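Local coordinates for protein Rho guanine nucleotide exchange factor 11 (Homo sapiens, PDB 5JHH) that probably activates Rho-family GTPases by promoting exchange of bound GDP for GTP, through a catalytic DH domain followed by a PH domain, at residues E111-Q114 / Q115-Q119; K206-N209 / E210-Q214; L41-L44 / D45-Y49. All blocks are in the same frame, centred on the assembly; numbering follows the deposited sequence.

Contact 1 of 3, residues E111-Q114 / Q115-Q119; sequences EELQ and QVAAQ
Gln115 folds back over the preceding turn of helix 107-121, its CG lying 3.0 Å from the carbonyl O of Glu111. The first torsion puts it there: with CG beside the backbone N and anti to the carbonyl carbon (chi1 -67°), the methylene is directed back along the helix. From CG the chain runs on extended, and Gln115 OE1 ends 3.7 Å from Glu112 CA. That same Glu111 O accepts the backbone N of Gln115, so one oxygen has a bonded N-H and an aliphatic carbon close to it.

The next three residues keep the i to i+4 bonds of an alpha helix. Val116 N meets Glu112 O at 3.0 Å, nearly straight at the hydrogen (171°), and Val116 CG2, beside its own backbone N, rests 3.2 Å from that oxygen. Leu113 O takes the N-H of Ala117 at 2.8 Å; in the same pair of residues, Leu113 CD1 and Ala117 CB are 4.4 Å apart, a loose apolar approach on the buried side. Gln114 O receives Ala118 N at 2.9 Å from above the carbonyl plane, and Ala118 CB also closes on this oxygen.

Gln114 has the less usual first torsion: CG sits between the backbone N and the carbonyl carbon (chi1 72°), and the extended chain carries its amide back toward the preceding turn, where OE1 is hydrogen-bonded by Arg110 NE.

Three helices of the all-helical DH domain pack against this segment. Leu113 and Ala117 pack on Leu170 of helix 165-182, and Glu112, Leu113 and Val116 meet Ile76 or Leu73 of helix 70-89. On helix 189-227, Gln114 lies against Ile204 and Tyr207, and Ala118 against Tyr207 and Ala211.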
loop_
_atom_site.group_PDB
_atom_site.type_symbol
_atom_site.label_atom_id
_atom_site.label_comp_id
_atom_site.label_asym_id
_atom_site.label_seq_id
_atom_site.Cartn_x
_atom_site.Cartn_y
_atom_site.Cartn_z
ATOM N N GLU A 111 2.791 22.568 -0.011
ATOM C CA GLU A 111 4.049 22.383 0.694
ATOM C C GLU A 111 3.747 22.041 2.161
ATOM O O GLU A 111 4.333 21.106 2.715
ATOM C CB GLU A 111 4.922 23.648 0.621
ATOM C CG GLU A 111 5.365 24.049 -0.779
ATOM C CD GLU A 111 6.269 23.023 -1.401
ATOM O OE1 GLU A 111 7.087 22.421 -0.665
ATOM O OE2 GLU A 111 6.152 22.777 -2.595
ATOM N N GLU A 112 2.855 22.821 2.766
ATOM C CA GLU A 112 2.471 22.632 4.163
ATOM C C GLU A 112 1.876 21.236 4.405
ATOM O O GLU A 112 2.338 20.523 5.307
ATOM C CB GLU A 112 1.497 23.718 4.593
ATOM C CG GLU A 112 0.981 23.565 6.004
ATOM C CD GLU A 112 -0.027 24.655 6.418
ATOM O OE1 GLU A 112 -0.861 25.104 5.580
ATOM O OE2 GLU A 112 -0.011 25.056 7.610
ATOM N N LEU A 113 0.942 20.808 3.546
ATOM C CA LEU A 113 0.246 19.539 3.730
ATOM C C LEU A 113 1.205 18.373 3.592
ATOM O O LEU A 113 1.192 17.457 4.424
ATOM C CB LEU A 113 -0.882 19.368 2.731
ATOM C CG LEU A 113 -1.534 17.984 2.672
ATOM C CD1 LEU A 113 -2.077 17.427 3.989
ATOM C CD2 LEU A 113 -2.686 18.060 1.707
ATOM N N GLN A 114 2.081 18.417 2.596
ATOM C CA GLN A 114 2.984 17.300 2.419
ATOM C C GLN A 114 4.022 17.238 3.506
ATOM O O GLN A 114 4.392 16.150 3.886
ATOM C CB GLN A 114 3.594 17.198 1.021
ATOM C CG GLN A 114 4.637 18.206 0.650
ATOM C CD GLN A 114 4.884 18.293 -0.876
ATOM O OE1 GLN A 114 4.212 17.659 -1.686
ATOM N NE2 GLN A 114 5.932 19.061 -1.263
ATOM N N GLN A 115 4.432 18.371 4.060
ATOM C CA GLN A 115 5.433 18.338 5.091
ATOM C C GLN A 115 4.801 17.715 6.301
ATOM O O GLN A 115 5.390 16.909 6.960
ATOM C CB GLN A 115 5.874 19.721 5.585
ATOM C CG GLN A 115 6.609 20.615 4.662
ATOM C CD GLN A 115 6.875 21.977 5.336
ATOM O OE1 GLN A 115 5.984 22.839 5.453
ATOM N NE2 GLN A 115 8.075 22.154 5.800
ATOM N N VAL A 116 3.662 18.251 6.691
ATOM C CA VAL A 116 2.993 17.821 7.901
ATOM C C VAL A 116 2.573 16.366 7.772
ATOM O O VAL A 116 2.881 15.590 8.630
ATOM C CB VAL A 116 1.814 18.735 8.205
ATOM C CG1 VAL A 116 1.053 18.231 9.402
ATOM C CG2 VAL A 116 2.344 20.149 8.501
ATOM N N ALA A 117 1.989 15.970 6.650
ATOM C CA ALA A 117 1.594 14.574 6.510
ATOM C C ALA A 117 2.792 13.656 6.505
ATOM O O ALA A 117 2.752 12.555 7.065
ATOM C CB ALA A 117 0.772 14.357 5.256
ATOM N N ALA A 118 3.890 14.105 5.928
ATOM C CA ALA A 118 5.059 13.241 5.840
ATOM C C ALA A 118 5.698 13.051 7.204
ATOM O O ALA A 118 6.054 11.953 7.563
ATOM C CB ALA A 118 6.097 13.810 4.852
ATOM N N GLN A 119 5.841 14.129 7.953
ATOM C CA GLN A 119 6.366 14.049 9.303
ATOM C C GLN A 119 5.468 13.126 10.144
ATOM O O GLN A 119 5.958 12.251 10.823
ATOM C CB GLN A 119 6.524 15.445 9.935
ATOM C CG GLN A 119 7.390 15.431 11.187
ATOM C CD GLN A 119 7.251 16.652 12.111
ATOM O OE1 GLN A 119 7.681 16.590 13.266
ATOM N NE2 GLN A 119 6.681 17.768 11.607
#

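Contact 2 of 3, residues K206-N209 / E210-Q214; sequences KYVN and EAVKQ
Val208 and Val212, one turn apart, form the apolar edge of this helical segment: Val208 CG1 and Val212 CG2 approach to 4.4 Å, and both residues are buried. Val212 CG2 lies beside its own backbone N (chi1 of CG1 167°), which brings the methyl within 3.4 Å of Val208 O. The same oxygen accepts Val212 N at 3.0 Å with an N-H...O angle of 168°, so the close part of the contact combines a straight backbone bond with a methyl close to its acceptor. Ala211 N is bonded in turn to Tyr207 O, and its small CB faces Ala118 of helix 107-121, against which Tyr207 also packs.

This is the middle of helix 189-227, the long C-terminal helix of the DH domain in the tandem DH-PH module, which runs on toward the PH domain. The polar residues lie round the rest of the helix, Glu210 farthest from the valines. The backbone is equally close here, with Glu210 CB 3.4 Å from Lys206 O, the acceptor of Glu210 N; the looseness is in the chain ends. Glu210 bends at chi2 (69°), its carboxylate standing out from the helix, and Gln214 curls its amide back to it: Gln214 NE2 reaches Glu210 OE2 at 2.8 Å from above the carboxylate plane. The exposed Lys206 and the extended Lys213 lead away from the neighbouring turn. This flank is partly met by another protein chain of the assembly, which packs on Lys206, Val212 and Lys213 and whose backbone is hydrogen-bonded to Asn209 OD1.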
loop_
_atom_site.group_PDB
_atom_site.type_symbol
_atom_site.label_atom_id
_atom_site.label_comp_id
_atom_site.label_asym_id
_atom_site.label_seq_id
_atom_site.Cartn_x
_atom_site.Cartn_y
_atom_site.Cartn_z
ATOM N N LYS A 206 3.470 11.185 -3.746
ATOM C CA LYS A 206 4.817 10.756 -4.077
ATOM C C LYS A 206 5.804 11.243 -3.046
ATOM O O LYS A 206 6.745 10.506 -2.695
ATOM C CB LYS A 206 5.229 11.237 -5.467
ATOM C CG LYS A 206 4.578 10.451 -6.605
ATOM C CD LYS A 206 5.025 11.040 -7.948
ATOM C CE LYS A 206 3.891 11.146 -8.966
ATOM N NZ LYS A 206 4.249 11.973 -10.151
ATOM N N TYR A 207 5.567 12.442 -2.546
ATOM C CA TYR A 207 6.415 13.015 -1.519
ATOM C C TYR A 207 6.300 12.232 -0.212
ATOM O O TYR A 207 7.301 11.911 0.405
ATOM C CB TYR A 207 6.014 14.485 -1.303
ATOM C CG TYR A 207 6.801 15.250 -0.269
ATOM C CD1 TYR A 207 6.569 15.050 1.072
ATOM C CD2 TYR A 207 7.733 16.226 -0.627
ATOM C CE1 TYR A 207 7.281 15.757 2.028
ATOM C CE2 TYR A 207 8.437 16.953 0.337
ATOM C CZ TYR A 207 8.203 16.695 1.654
ATOM O OH TYR A 207 8.862 17.319 2.672
ATOM N N VAL A 208 5.073 11.907 0.215
ATOM C CA VAL A 208 4.899 11.107 1.437
ATOM C C VAL A 208 5.445 9.691 1.200
ATOM O O VAL A 208 6.101 9.136 2.050
ATOM C CB VAL A 208 3.445 11.032 1.880
ATOM C CG1 VAL A 208 3.291 10.125 3.121
ATOM C CG2 VAL A 208 2.962 12.434 2.179
ATOM N N ASN A 209 5.213 9.136 0.033
ATOM C CA ASN A 209 5.788 7.842 -0.305
ATOM C C ASN A 209 7.301 7.860 -0.105
ATOM O O ASN A 209 7.881 6.992 0.528
ATOM C CB ASN A 209 5.438 7.445 -1.766
ATOM C CG ASN A 209 5.862 6.022 -2.111
ATOM O OD1 ASN A 209 5.155 5.057 -1.854
ATOM N ND2 ASN A 209 7.055 5.889 -2.632
ATOM N N GLU A 210 7.934 8.872 -0.646
ATOM C CA GLU A 210 9.368 8.990 -0.525
ATOM C C GLU A 210 9.808 9.190 0.931
ATOM O O GLU A 210 10.783 8.589 1.360
ATOM C CB GLU A 210 9.859 10.100 -1.474
ATOM C CG GLU A 210 11.360 10.242 -1.592
ATOM C CD GLU A 210 12.026 9.091 -2.303
ATOM O OE1 GLU A 210 11.368 8.419 -3.112
ATOM O OE2 GLU A 210 13.229 8.894 -2.063
ATOM N N ALA A 211 9.085 9.961 1.734
ATOM C CA ALA A 211 9.523 10.126 3.115
ATOM C C ALA A 211 9.479 8.828 3.891
ATOM O O ALA A 211 10.357 8.556 4.725
ATOM C CB ALA A 211 8.683 11.161 3.839
ATOM N N VAL A 212 8.424 8.045 3.677
ATOM C CA VAL A 212 8.308 6.784 4.368
ATOM C C VAL A 212 9.464 5.909 3.916
ATOM O O VAL A 212 10.160 5.277 4.714
ATOM C CB VAL A 212 6.988 6.107 4.013
ATOM C CG1 VAL A 212 6.933 4.664 4.446
ATOM C CG2 VAL A 212 5.837 6.884 4.617
ATOM N N LYS A 213 9.700 5.903 2.623
ATOM C CA LYS A 213 10.763 5.073 2.084
ATOM C C LYS A 213 12.114 5.369 2.721
ATOM O O LYS A 213 12.763 4.452 3.204
ATOM C CB LYS A 213 10.831 5.253 0.620
ATOM C CG LYS A 213 12.034 4.616 -0.016
ATOM C CD LYS A 213 11.975 4.991 -1.486
ATOM C CE LYS A 213 12.850 4.077 -2.289
ATOM N NZ LYS A 213 12.647 4.403 -3.714
ATOM N N GLN A 214 12.495 6.643 2.783
ATOM C CA GLN A 214 13.818 7.002 3.248
ATOM C C GLN A 214 13.903 6.824 4.747
ATOM O O GLN A 214 14.906 6.342 5.261
ATOM C CB GLN A 214 14.198 8.439 2.848
ATOM C CG GLN A 214 14.491 8.651 1.338
ATOM C CD GLN A 214 15.307 7.521 0.636
ATOM O OE1 GLN A 214 16.258 6.943 1.195
ATOM N NE2 GLN A 214 14.937 7.219 -0.597
#

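Contact 3 of 3, residues L41-L44 / D45-Y49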
loop_
_atom_site.group_PDB
_atom_site.type_symbol
_atom_site.label_atom_id
_atom_site.label_comp_id
_atom_site.label_asym_id
_atom_site.label_seq_id
_atom_site.Cartn_x
_atom_site.Cartn_y
_atom_site.Cartn_z
ATOM N N LEU A 41 -9.185 11.895 13.463
ATOM C CA LEU A 41 -8.025 12.488 14.055
ATOM C C LEU A 41 -8.292 12.953 15.481
ATOM O O LEU A 41 -7.372 12.916 16.334
ATOM C CB LEU A 41 -7.494 13.654 13.244
ATOM C CG LEU A 41 -7.105 13.341 11.810
ATOM C CD1 LEU A 41 -6.656 14.632 11.130
ATOM C CD2 LEU A 41 -6.017 12.302 11.716
ATOM N N ARG A 42 -9.504 13.428 15.745
ATOM C CA ARG A 42 -9.820 13.924 17.097
ATOM C C ARG A 42 -10.012 12.797 18.060
ATOM O O ARG A 42 -9.750 12.965 19.249
ATOM C CB ARG A 42 -11.031 14.833 17.144
ATOM C CG ARG A 42 -10.725 16.157 16.491
ATOM C CD ARG A 42 -11.893 17.106 16.584
ATOM N NE ARG A 42 -11.434 18.472 16.341
ATOM C CZ ARG A 42 -11.976 19.293 15.465
ATOM N NH1 ARG A 42 -11.460 20.501 15.296
ATOM N NH2 ARG A 42 -13.045 18.912 14.770
ATOM N N VAL A 43 -10.387 11.639 17.540
ATOM C CA VAL A 43 -10.354 10.436 18.339
ATOM C C VAL A 43 -8.912 10.089 18.702
ATOM O O VAL A 43 -8.631 9.789 19.864
ATOM C CB VAL A 43 -10.962 9.247 17.613
ATOM C CG1 VAL A 43 -10.739 7.975 18.401
ATOM C CG2 VAL A 43 -12.447 9.470 17.423
ATOM N N LEU A 44 -7.987 10.168 17.737
ATOM C CA LEU A 44 -6.627 9.876 18.059
ATOM C C LEU A 44 -6.159 10.827 19.149
ATOM O O LEU A 44 -5.394 10.448 20.053
ATOM C CB LEU A 44 -5.709 10.031 16.842
ATOM C CG LEU A 44 -5.842 8.997 15.735
ATOM C CD1 LEU A 44 -5.003 9.415 14.542
ATOM C CD2 LEU A 44 -5.368 7.630 16.223
ATOM N N ASP A 45 -6.580 12.078 19.044
ATOM C CA ASP A 45 -6.113 13.089 19.997
ATOM C C ASP A 45 -6.638 12.814 21.390
ATOM O O ASP A 45 -5.899 12.748 22.346
ATOM C CB ASP A 45 -6.568 14.460 19.553
ATOM C CG ASP A 45 -5.997 15.550 20.389
ATOM O OD1 ASP A 45 -4.807 15.457 20.685
ATOM O OD2 ASP A 45 -6.722 16.508 20.739
ATOM N N LEU A 46 -7.932 12.623 21.489
ATOM C CA LEU A 46 -8.544 12.630 22.765
ATOM C C LEU A 46 -8.381 11.266 23.435
ATOM O O LEU A 46 -8.083 11.218 24.599
ATOM C CB LEU A 46 -10.021 13.026 22.624
ATOM C CG LEU A 46 -10.976 12.560 23.746
ATOM C CD1 LEU A 46 -10.831 13.449 24.987
ATOM C CD2 LEU A 46 -12.433 12.477 23.262
ATOM N N ILE A 47 -8.607 10.162 22.727
ATOM C CA ILE A 47 -8.614 8.858 23.381
ATOM C C ILE A 47 -7.185 8.356 23.633
ATOM O O ILE A 47 -6.956 7.651 24.620
ATOM C CB ILE A 47 -9.365 7.797 22.557
ATOM C CG1 ILE A 47 -10.833 8.183 22.348
ATOM C CG2 ILE A 47 -9.306 6.434 23.224
ATOM C CD1 ILE A 47 -11.614 8.412 23.618
ATOM N N PHE A 48 -6.233 8.721 22.764
ATOM C CA PHE A 48 -4.902 8.172 22.864
ATOM C C PHE A 48 -3.866 9.215 23.263
ATOM O O PHE A 48 -3.287 9.156 24.352
ATOM C CB PHE A 48 -4.524 7.483 21.563
ATOM C CG PHE A 48 -5.372 6.263 21.243
ATOM C CD1 PHE A 48 -5.102 5.046 21.821
ATOM C CD2 PHE A 48 -6.476 6.365 20.432
ATOM C CE1 PHE A 48 -5.892 3.945 21.560
ATOM C CE2 PHE A 48 -7.239 5.249 20.113
ATOM C CZ PHE A 48 -6.971 4.044 20.710
ATOM N N TYR A 49 -3.610 10.151 22.368
ATOM C CA TYR A 49 -2.486 11.058 22.497
ATOM C C TYR A 49 -2.491 11.836 23.796
ATOM O O TYR A 49 -1.528 11.770 24.559
ATOM C CB TYR A 49 -2.427 12.043 21.314
ATOM C CG TYR A 49 -1.320 13.055 21.471
ATOM C CD1 TYR A 49 -0.004 12.672 21.526
ATOM C CD2 TYR A 49 -1.613 14.408 21.604
ATOM C CE1 TYR A 49 1.027 13.609 21.709
ATOM C CE2 TYR A 49 -0.621 15.355 21.778
ATOM C CZ TYR A 49 0.699 14.951 21.819
ATOM O OH TYR A 49 1.654 15.897 21.966
#
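Leu44 O accepts Tyr49 N at 2.9 Å with an almost linear N-H...O angle of 179°, an i to i+5 bond, while its i+4 bond from Phe48 N is stretched to 3.3 Å and weak. A pi-type turn thus widens helix 18-54, the long N-terminal helix of the DH domain, at residues 45-49; just before it, Asp45, Leu46 and Ile47 keep normal i+4 bonds to Leu41, Arg42 and Val43.

Val43 and Ile47 lie side by side and point the same way. The pair meets through Val43 CG1 and Ile47 CG1 at 4.0 Å, the latter set beside its own backbone N (chi1 -61°). Leu44 and Phe48 are buried as well, and both pack on Leu159 and Leu162 of helix 159-162. Around the Phe48 ring, Leu44 CA comes to the edge, near the ring plane. On the polar flank Asp45 OD1 is hydrogen-bonded by Gln50 NE2. Ile47 CG2 lies over one face of the Phe48 ring, 3.9 Å above its plane and displaced toward the rim.

In the fold
Along the chain the order is contact 3 on helix 18-54, contact 1 on helix 107-121, then contact 2 on helix 189-227. Contacts 1 and 2 are neighbours: their centres lie 11 Å apart, and the two helices touch where Gln114 NE2 comes 3.4 Å from Tyr207 CD2 and Ala118 CB 3.8 Å from Ala211 CB. Contact 3 stands apart, its centre 19 Å from that of contact 1 and 25 Å from that of contact 2, touching neither. Helix 70-89 packs against contacts 1 and 3, connecting them through the DH bundle, whereas contact 2, on the helix that also meets the other protein chain, probably links this domain to the PH domain.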